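PDB 2RBD: BH2358 protein from Bacillus halodurans C-125, which is of unknown function but is a putative spore coat protein, built as a four-helix bundle of the ferritin-like kind. Local coordinates for residues Met109-Gly114 against Met139-Phe144; Trp23-Thr28 against Leu115-Gln120; Glu46-Leu51 against Lys155-Pro160. All coordinates share one frame; numbering follows the deposited sequence.

Interaction 1: residues Met109-Gly114 against Met139-Phe144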
# COMPACT_ATOMS: atom_id res chain seq x y z
N MSE A 109 1.67 -14.85 -2.17
CA MSE A 109 1.62 -13.43 -2.52
C MSE A 109 0.20 -12.89 -2.43
O MSE A 109 -0.00 -11.77 -1.97
CB MSE A 109 2.23 -13.17 -3.88
CG MSE A 109 3.71 -13.36 -3.84
SE MSE A 109 4.52 -13.05 -5.54
CE MSE A 109 3.97 -14.58 -6.39
N ASP A 110 -0.75 -13.68 -2.85
CA ASP A 110 -2.15 -13.28 -2.75
C ASP A 110 -2.56 -13.03 -1.28
O ASP A 110 -3.28 -12.06 -0.95
CB ASP A 110 -3.11 -14.34 -3.34
CG ASP A 110 -3.01 -14.51 -4.86
OD1 ASP A 110 -2.63 -13.54 -5.56
OD2 ASP A 110 -3.32 -15.64 -5.33
N VAL A 111 -2.15 -13.93 -0.40
CA VAL A 111 -2.44 -13.81 1.01
C VAL A 111 -1.82 -12.54 1.58
O VAL A 111 -2.45 -11.80 2.34
CB VAL A 111 -2.02 -15.09 1.80
CG1 VAL A 111 -2.18 -14.87 3.32
CG2 VAL A 111 -2.86 -16.26 1.32
N ALA A 112 -0.55 -12.29 1.27
CA ALA A 112 0.10 -11.05 1.71
C ALA A 112 -0.62 -9.80 1.24
O ALA A 112 -0.83 -8.86 2.02
CB ALA A 112 1.53 -11.01 1.22
N LYS A 113 -1.04 -9.80 -0.02
CA LYS A 113 -1.80 -8.67 -0.56
C LYS A 113 -3.13 -8.53 0.17
O LYS A 113 -3.54 -7.43 0.49
CB LYS A 113 -2.04 -8.84 -2.07
CG LYS A 113 -0.80 -8.66 -2.94
CD LYS A 113 -0.99 -9.30 -4.34
N GLY A 114 -3.80 -9.63 0.46
CA GLY A 114 -5.09 -9.61 1.19
C GLY A 114 -5.01 -9.05 2.58
O GLY A 114 -5.91 -8.37 3.03
N MSE A 139 -7.43 -11.39 10.94
CA MSE A 139 -6.95 -12.37 11.92
C MSE A 139 -6.86 -13.78 11.34
O MSE A 139 -5.90 -14.52 11.55
CB MSE A 139 -7.83 -12.34 13.16
CG MSE A 139 -7.71 -11.09 13.91
SE MSE A 139 -9.13 -10.95 15.29
CE MSE A 139 -8.50 -12.27 16.48
N ALA A 140 -7.87 -14.18 10.58
CA ALA A 140 -7.88 -15.48 9.95
C ALA A 140 -6.79 -15.59 8.88
O ALA A 140 -6.16 -16.62 8.76
CB ALA A 140 -9.25 -15.77 9.31
N LYS A 141 -6.59 -14.52 8.11
CA LYS A 141 -5.65 -14.51 7.04
C LYS A 141 -4.20 -14.55 7.54
O LYS A 141 -3.33 -15.13 6.92
CB LYS A 141 -5.93 -13.29 6.13
CG LYS A 141 -5.61 -13.47 4.72
CD LYS A 141 -6.11 -12.29 3.87
CE LYS A 141 -7.59 -12.30 3.57
NZ LYS A 141 -8.06 -13.54 2.85
N VAL A 142 -3.93 -13.94 8.69
CA VAL A 142 -2.62 -14.04 9.29
C VAL A 142 -2.33 -15.52 9.56
O VAL A 142 -1.19 -16.01 9.29
CB VAL A 142 -2.53 -13.22 10.58
CG1 VAL A 142 -1.28 -13.62 11.38
CG2 VAL A 142 -2.55 -11.71 10.29
N GLN A 143 -3.30 -16.25 10.12
CA GLN A 143 -3.06 -17.66 10.41
C GLN A 143 -2.84 -18.48 9.15
O GLN A 143 -1.92 -19.29 9.09
CB GLN A 143 -4.15 -18.27 11.28
CG GLN A 143 -4.24 -17.59 12.68
CD GLN A 143 -2.94 -17.59 13.45
OE1 GLN A 143 -2.29 -18.63 13.53
NE2 GLN A 143 -2.56 -16.45 14.02
N PHE A 144 -3.63 -18.23 8.11
CA PHE A 144 -3.49 -18.96 6.86
C PHE A 144 -2.14 -18.66 6.22
O PHE A 144 -1.45 -19.54 5.71
CB PHE A 144 -4.65 -18.61 5.87
CG PHE A 144 -4.62 -19.46 4.65
CD1 PHE A 144 -5.10 -20.75 4.69
CD2 PHE A 144 -4.00 -19.02 3.49
CE1 PHE A 144 -4.97 -21.58 3.60
CE2 PHE A 144 -3.87 -19.83 2.39
CZ PHE A 144 -4.37 -21.13 2.46

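Interaction 2: residues Trp23-Thr28 against Leu115-Gln120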
# COMPACT_ATOMS: atom_id res chain seq x y z
N TRP A 23 -17.07 -4.21 -2.40
CA TRP A 23 -17.39 -4.77 -3.72
C TRP A 23 -16.14 -5.30 -4.42
O TRP A 23 -16.14 -6.41 -4.98
CB TRP A 23 -18.05 -3.69 -4.58
CG TRP A 23 -18.52 -4.13 -5.91
CD1 TRP A 23 -19.78 -4.54 -6.23
CD2 TRP A 23 -17.79 -4.15 -7.13
NE1 TRP A 23 -19.87 -4.85 -7.55
CE2 TRP A 23 -18.66 -4.64 -8.14
CE3 TRP A 23 -16.47 -3.82 -7.48
CZ2 TRP A 23 -18.28 -4.78 -9.46
CZ3 TRP A 23 -16.08 -3.99 -8.78
CH2 TRP A 23 -16.98 -4.48 -9.75
N THR A 24 -15.06 -4.52 -4.39
CA THR A 24 -13.83 -4.93 -5.00
C THR A 24 -13.22 -6.18 -4.32
O THR A 24 -12.71 -7.10 -4.98
CB THR A 24 -12.86 -3.75 -5.02
OG1 THR A 24 -13.37 -2.72 -5.88
CG2 THR A 24 -11.50 -4.18 -5.56
N TYR A 25 -13.25 -6.22 -3.00
CA TYR A 25 -12.75 -7.36 -2.24
C TYR A 25 -13.50 -8.65 -2.60
O TYR A 25 -12.96 -9.73 -2.78
CB TYR A 25 -12.82 -7.04 -0.74
CG TYR A 25 -12.12 -8.02 0.17
CD1 TYR A 25 -12.75 -9.19 0.58
CD2 TYR A 25 -10.81 -7.79 0.63
CE1 TYR A 25 -12.13 -10.05 1.44
CE2 TYR A 25 -10.19 -8.68 1.47
CZ TYR A 25 -10.84 -9.82 1.86
OH TYR A 25 -10.27 -10.73 2.74
N LEU A 26 -14.82 -8.55 -2.64
CA LEU A 26 -15.67 -9.67 -3.06
C LEU A 26 -15.34 -10.12 -4.49
O LEU A 26 -15.22 -11.30 -4.76
CB LEU A 26 -17.14 -9.23 -2.94
CG LEU A 26 -18.20 -10.22 -3.43
CD1 LEU A 26 -18.05 -11.61 -2.78
CD2 LEU A 26 -19.62 -9.63 -3.22
N SER A 27 -15.21 -9.17 -5.42
CA SER A 27 -14.81 -9.51 -6.77
C SER A 27 -13.43 -10.20 -6.81
O SER A 27 -13.25 -11.18 -7.55
CB SER A 27 -14.87 -8.27 -7.68
OG SER A 27 -14.81 -8.64 -9.05
N THR A 28 -12.47 -9.68 -6.05
CA THR A 28 -11.14 -10.29 -5.94
C THR A 28 -11.26 -11.75 -5.45
O THR A 28 -10.68 -12.66 -6.07
CB THR A 28 -10.22 -9.45 -5.08
OG1 THR A 28 -10.12 -8.15 -5.69
CG2 THR A 28 -8.81 -10.10 -5.02
N LEU A 115 -3.90 -9.32 3.28
CA LEU A 115 -3.64 -8.73 4.60
C LEU A 115 -3.66 -7.21 4.51
O LEU A 115 -4.32 -6.51 5.29
CB LEU A 115 -2.31 -9.21 5.15
CG LEU A 115 -2.24 -10.63 5.69
CD1 LEU A 115 -0.79 -10.84 6.14
CD2 LEU A 115 -3.30 -10.91 6.84
N VAL A 116 -2.91 -6.70 3.53
CA VAL A 116 -2.84 -5.27 3.26
C VAL A 116 -4.20 -4.69 2.90
O VAL A 116 -4.61 -3.67 3.46
CB VAL A 116 -1.77 -4.95 2.22
CG1 VAL A 116 -1.86 -3.47 1.74
CG2 VAL A 116 -0.35 -5.23 2.83
N THR A 117 -4.92 -5.35 2.01
CA THR A 117 -6.26 -4.87 1.66
C THR A 117 -7.19 -4.81 2.87
O THR A 117 -7.90 -3.83 3.07
CB THR A 117 -6.87 -5.73 0.56
OG1 THR A 117 -5.93 -5.83 -0.53
CG2 THR A 117 -8.20 -5.12 0.10
N CYS A 118 -7.19 -5.84 3.70
CA CYS A 118 -7.97 -5.78 4.93
C CYS A 118 -7.62 -4.56 5.77
O CYS A 118 -8.52 -3.86 6.23
CB CYS A 118 -7.80 -7.05 5.76
SG CYS A 118 -8.62 -8.52 5.07
N SER A 119 -6.32 -4.29 5.97
CA SER A 119 -5.91 -3.15 6.78
C SER A 119 -6.33 -1.83 6.19
O SER A 119 -6.74 -0.91 6.88
CB SER A 119 -4.40 -3.18 7.02
OG SER A 119 -4.06 -4.32 7.82
N GLN A 120 -6.25 -1.72 4.87
CA GLN A 120 -6.73 -0.54 4.15
C GLN A 120 -8.23 -0.26 4.37
O GLN A 120 -8.60 0.89 4.63
CB GLN A 120 -6.47 -0.67 2.65
CG GLN A 120 -4.98 -0.65 2.26
CD GLN A 120 -4.70 -0.96 0.81
OE1 GLN A 120 -3.72 -0.42 0.21
NE2 GLN A 120 -5.46 -1.83 0.25

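Interaction 3: residues Glu46-Leu51 against Lys155-Pro160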
# COMPACT_ATOMS: atom_id res chain seq x y z
N GLU A 46 -0.24 -33.19 -2.24
CA GLU A 46 -1.51 -33.25 -1.52
C GLU A 46 -1.60 -32.23 -0.36
O GLU A 46 -2.71 -31.78 -0.00
CB GLU A 46 -1.76 -34.69 -1.02
CG GLU A 46 -1.95 -35.71 -2.17
CD GLU A 46 -3.00 -35.31 -3.21
OE1 GLU A 46 -4.15 -35.03 -2.85
OE2 GLU A 46 -2.66 -35.29 -4.42
N ASP A 47 -0.47 -31.87 0.22
CA ASP A 47 -0.44 -30.87 1.28
C ASP A 47 -0.79 -29.48 0.73
O ASP A 47 -1.53 -28.73 1.35
CB ASP A 47 0.92 -30.83 1.96
CG ASP A 47 1.28 -32.16 2.65
OD1 ASP A 47 0.39 -32.66 3.36
OD2 ASP A 47 2.42 -32.67 2.48
N LEU A 48 -0.27 -29.18 -0.45
CA LEU A 48 -0.64 -27.92 -1.09
C LEU A 48 -2.10 -27.96 -1.49
O LEU A 48 -2.83 -26.98 -1.27
CB LEU A 48 0.26 -27.70 -2.31
CG LEU A 48 -0.09 -26.50 -3.20
CD1 LEU A 48 -0.11 -25.23 -2.38
CD2 LEU A 48 0.93 -26.37 -4.36
N LYS A 49 -2.57 -29.08 -2.04
CA LYS A 49 -3.96 -29.20 -2.41
C LYS A 49 -4.90 -28.93 -1.23
O LYS A 49 -5.92 -28.24 -1.34
CB LYS A 49 -4.22 -30.59 -2.97
CG LYS A 49 -5.37 -30.67 -3.91
CD LYS A 49 -5.42 -32.06 -4.62
CE LYS A 49 -4.12 -32.42 -5.38
NZ LYS A 49 -4.18 -33.79 -5.99
N ASN A 50 -4.54 -29.47 -0.07
CA ASN A 50 -5.36 -29.27 1.09
C ASN A 50 -5.47 -27.81 1.47
O ASN A 50 -6.51 -27.34 1.89
CB ASN A 50 -4.80 -30.03 2.29
CG ASN A 50 -5.09 -31.53 2.23
OD1 ASN A 50 -6.03 -31.98 1.58
ND2 ASN A 50 -4.27 -32.30 2.94
N LEU A 51 -4.36 -27.09 1.37
CA LEU A 51 -4.35 -25.67 1.71
C LEU A 51 -5.12 -24.83 0.68
O LEU A 51 -5.77 -23.85 1.04
CB LEU A 51 -2.93 -25.17 1.90
CG LEU A 51 -2.30 -25.53 3.26
CD1 LEU A 51 -0.76 -25.37 3.28
CD2 LEU A 51 -2.95 -24.70 4.39
N LYS A 155 8.54 -27.91 2.28
CA LYS A 155 8.70 -28.44 0.92
C LYS A 155 9.98 -28.01 0.23
O LYS A 155 10.35 -28.56 -0.80
CB LYS A 155 7.50 -28.06 0.05
CG LYS A 155 6.19 -28.56 0.59
CD LYS A 155 5.99 -30.07 0.36
CE LYS A 155 4.70 -30.55 1.01
NZ LYS A 155 4.39 -32.00 0.78
N GLY A 156 10.65 -27.02 0.80
CA GLY A 156 11.87 -26.47 0.19
C GLY A 156 11.55 -25.56 -0.98
O GLY A 156 12.35 -25.42 -1.89
N TRP A 157 10.37 -24.96 -0.96
CA TRP A 157 9.95 -24.09 -2.04
C TRP A 157 10.31 -22.61 -1.79
O TRP A 157 10.24 -21.81 -2.70
CB TRP A 157 8.45 -24.18 -2.26
CG TRP A 157 8.00 -25.51 -2.74
CD1 TRP A 157 8.75 -26.45 -3.39
CD2 TRP A 157 6.69 -26.04 -2.66
NE1 TRP A 157 7.98 -27.53 -3.68
CE2 TRP A 157 6.71 -27.32 -3.24
CE3 TRP A 157 5.50 -25.60 -2.07
CZ2 TRP A 157 5.62 -28.16 -3.25
CZ3 TRP A 157 4.40 -26.42 -2.11
CH2 TRP A 157 4.47 -27.70 -2.71
N LEU A 158 10.69 -22.24 -0.58
CA LEU A 158 10.92 -20.84 -0.26
C LEU A 158 12.26 -20.41 -0.83
O LEU A 158 13.25 -21.09 -0.62
CB LEU A 158 10.90 -20.70 1.27
CG LEU A 158 11.04 -19.34 1.92
CD1 LEU A 158 9.96 -18.41 1.43
CD2 LEU A 158 10.95 -19.52 3.44
N ILE A 159 12.30 -19.30 -1.56
CA ILE A 159 13.56 -18.77 -2.10
C ILE A 159 14.12 -17.84 -1.03
O ILE A 159 13.45 -16.92 -0.61
CB ILE A 159 13.29 -17.94 -3.36
CG1 ILE A 159 12.68 -18.81 -4.47
CG2 ILE A 159 14.59 -17.30 -3.84
CD1 ILE A 159 12.30 -18.00 -5.73
N PRO A 160 15.36 -18.07 -0.57
CA PRO A 160 15.88 -17.21 0.49
C PRO A 160 16.29 -15.84 -0.04
O PRO A 160 17.00 -15.76 -0.99
CB PRO A 160 17.11 -17.96 1.00
CG PRO A 160 17.53 -18.81 -0.14
CD PRO A 160 16.30 -19.15 -0.93

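Interaction 1: residues Met109-Gly114 against Met139-Phe144
Val111 is the side chain through which 109-114 meets two residues one turn apart on 139-144, its two methyls dividing the work. CG1, anti to the backbone N (chi1 173°), lies alongside the aliphatic stem of Lys141, 4.0 Å from its CG, and also 3.8 Å from Lys141 O; the valine and the lysine run antiparallel to one another. CG2 meets the edge of the Phe144 ring, close to the ring plane and 3.7 Å from CD2, with the valine and phenylalanine crossing at about a right angle. That ring continues beyond Val111 to Leu51, Glu54 and Ala55 of helix 46-72, so one phenylalanine ties three helices together. A turn after Val111, Gly114 has no side chain, and Lys141 uses the room: its CD rests against the glycine backbone, 3.7 Å from Gly114 C. A CB here would point at the lysine and would probably crowd its CD. Bends at chi3 and chi4 of Lys141 then turn its amine away from this helix pair, toward helices 16-42 and 46-72, where NZ bonds to a bound tetraethylene glycol and makes a long, weak ion pair with Glu62. No hydrogen bond joins the two segments, whose axes pass 9.7 Å apart at 153°. Such nearly antiparallel packing of helices 100-124 and 128-155, consecutive in the chain, is characteristic of the four-helix bundle of the ferritin clan.

Interaction 2: residues Trp23-Thr28 against Leu115-Gln120
Tyr25 and Cys118 are brought together by their first torsions: with CG anti to the backbone N (chi1 -170°), the tyrosine ring swings out from its helix toward 115-120, and chi1 of -72° sets the cysteine SG anti to the carbonyl carbon, beside the phenol end of the ring. The result is a cysteine sulfur-aromatic contact inside the four-helix bundle, joining helices 16-42 and 100-124. SG sits 5.0 Å from the ring centroid and 62° off the normal, an oblique placement; its nearest atom of the tyrosine is OH, with Cys118 SG and Tyr25 OH 3.6 Å apart. Nearer the root of the ring, Thr117 presents its methyl to the edge, in the ring plane, with CG2 3.8 Å from Tyr25 CD2. The hydroxyl of this buried tyrosine has its polar partner elsewhere, in a hydrogen bond with Glu62 OE1 of helix 46-72, while the ring packs edge-to-face with Phe134 and touches Leu66. A phenylalanine in place of Tyr25 would keep the ring, but losing OH is likely to leave Glu62 OE1 without this mate and to open a gap beside the cysteine sulfur. Within 23-28, Thr24 O is gripped twice, by Thr28 N and by Thr28 OG1 at 2.9 Å, the two donors arriving from opposite faces of its plane. Thr117 likewise turns its hydroxyl back to its own helix, OG1 hydrogen-bonding to Lys113 O.

Interaction 3: residues Glu46-Leu51 against Lys155-Pro160
Asp47 and Lys155 form a salt bridge in which NZ donates a 2.7 Å hydrogen bond to OD2, meeting the anti lone pair, on the side away from the other carboxylate oxygen. The two side chains cross at about a right angle. NZ makes a second salt bridge with Asp45 OD2, so the lysine is held between two carboxylates just at the start of helix 46-72; Asp45 OD1 in turn accepts a hydrogen bond from Leu48 N. Beneath the charged pair, Lys155 CB lies over the centre of one face of the Trp157 indole, 3.4 Å above its plane, and the bend at chi2 (-75°) redirects the rest of the lysine chain toward Asp47. The far rim of that ring meets Leu48, whose CD2 approaches obliquely, 4.1 Å from Trp157 CH2. Gly156, with positive phi, ends helix 128-155 in a Schellman motif and turns the chain so that Trp157 folds back. The indole thus lies where three helices come together, against Leu48 of helix 46-72, Asn152 of helix 128-155, and Asp100, Pro101 and Ser104 at the beginning of helix 100-124.

In the fold
Interactions 1 and 2 share helix 100-124, with centres about 11 Å apart, and they touch: Lys141 CE lies 3.2 Å from Tyr25 OH, and Lys141 CB lies 3.6 Å from Leu115 CD2. Here a bound tetraethylene glycol, probably from the crystallisation liquor, comes within about 3 Å of both the Lys141 and Tyr25 side chains, which may mark a pocket inside the bundle. Interaction 3 is placed farther along, its centre about 15 Å from that of interaction 1; the two meet where Phe144 CZ approaches Leu51 O at 3.4 Å. Interactions 2 and 3 lie on opposite sides of the chain's centre, about 14 Å apart at their nearest atoms.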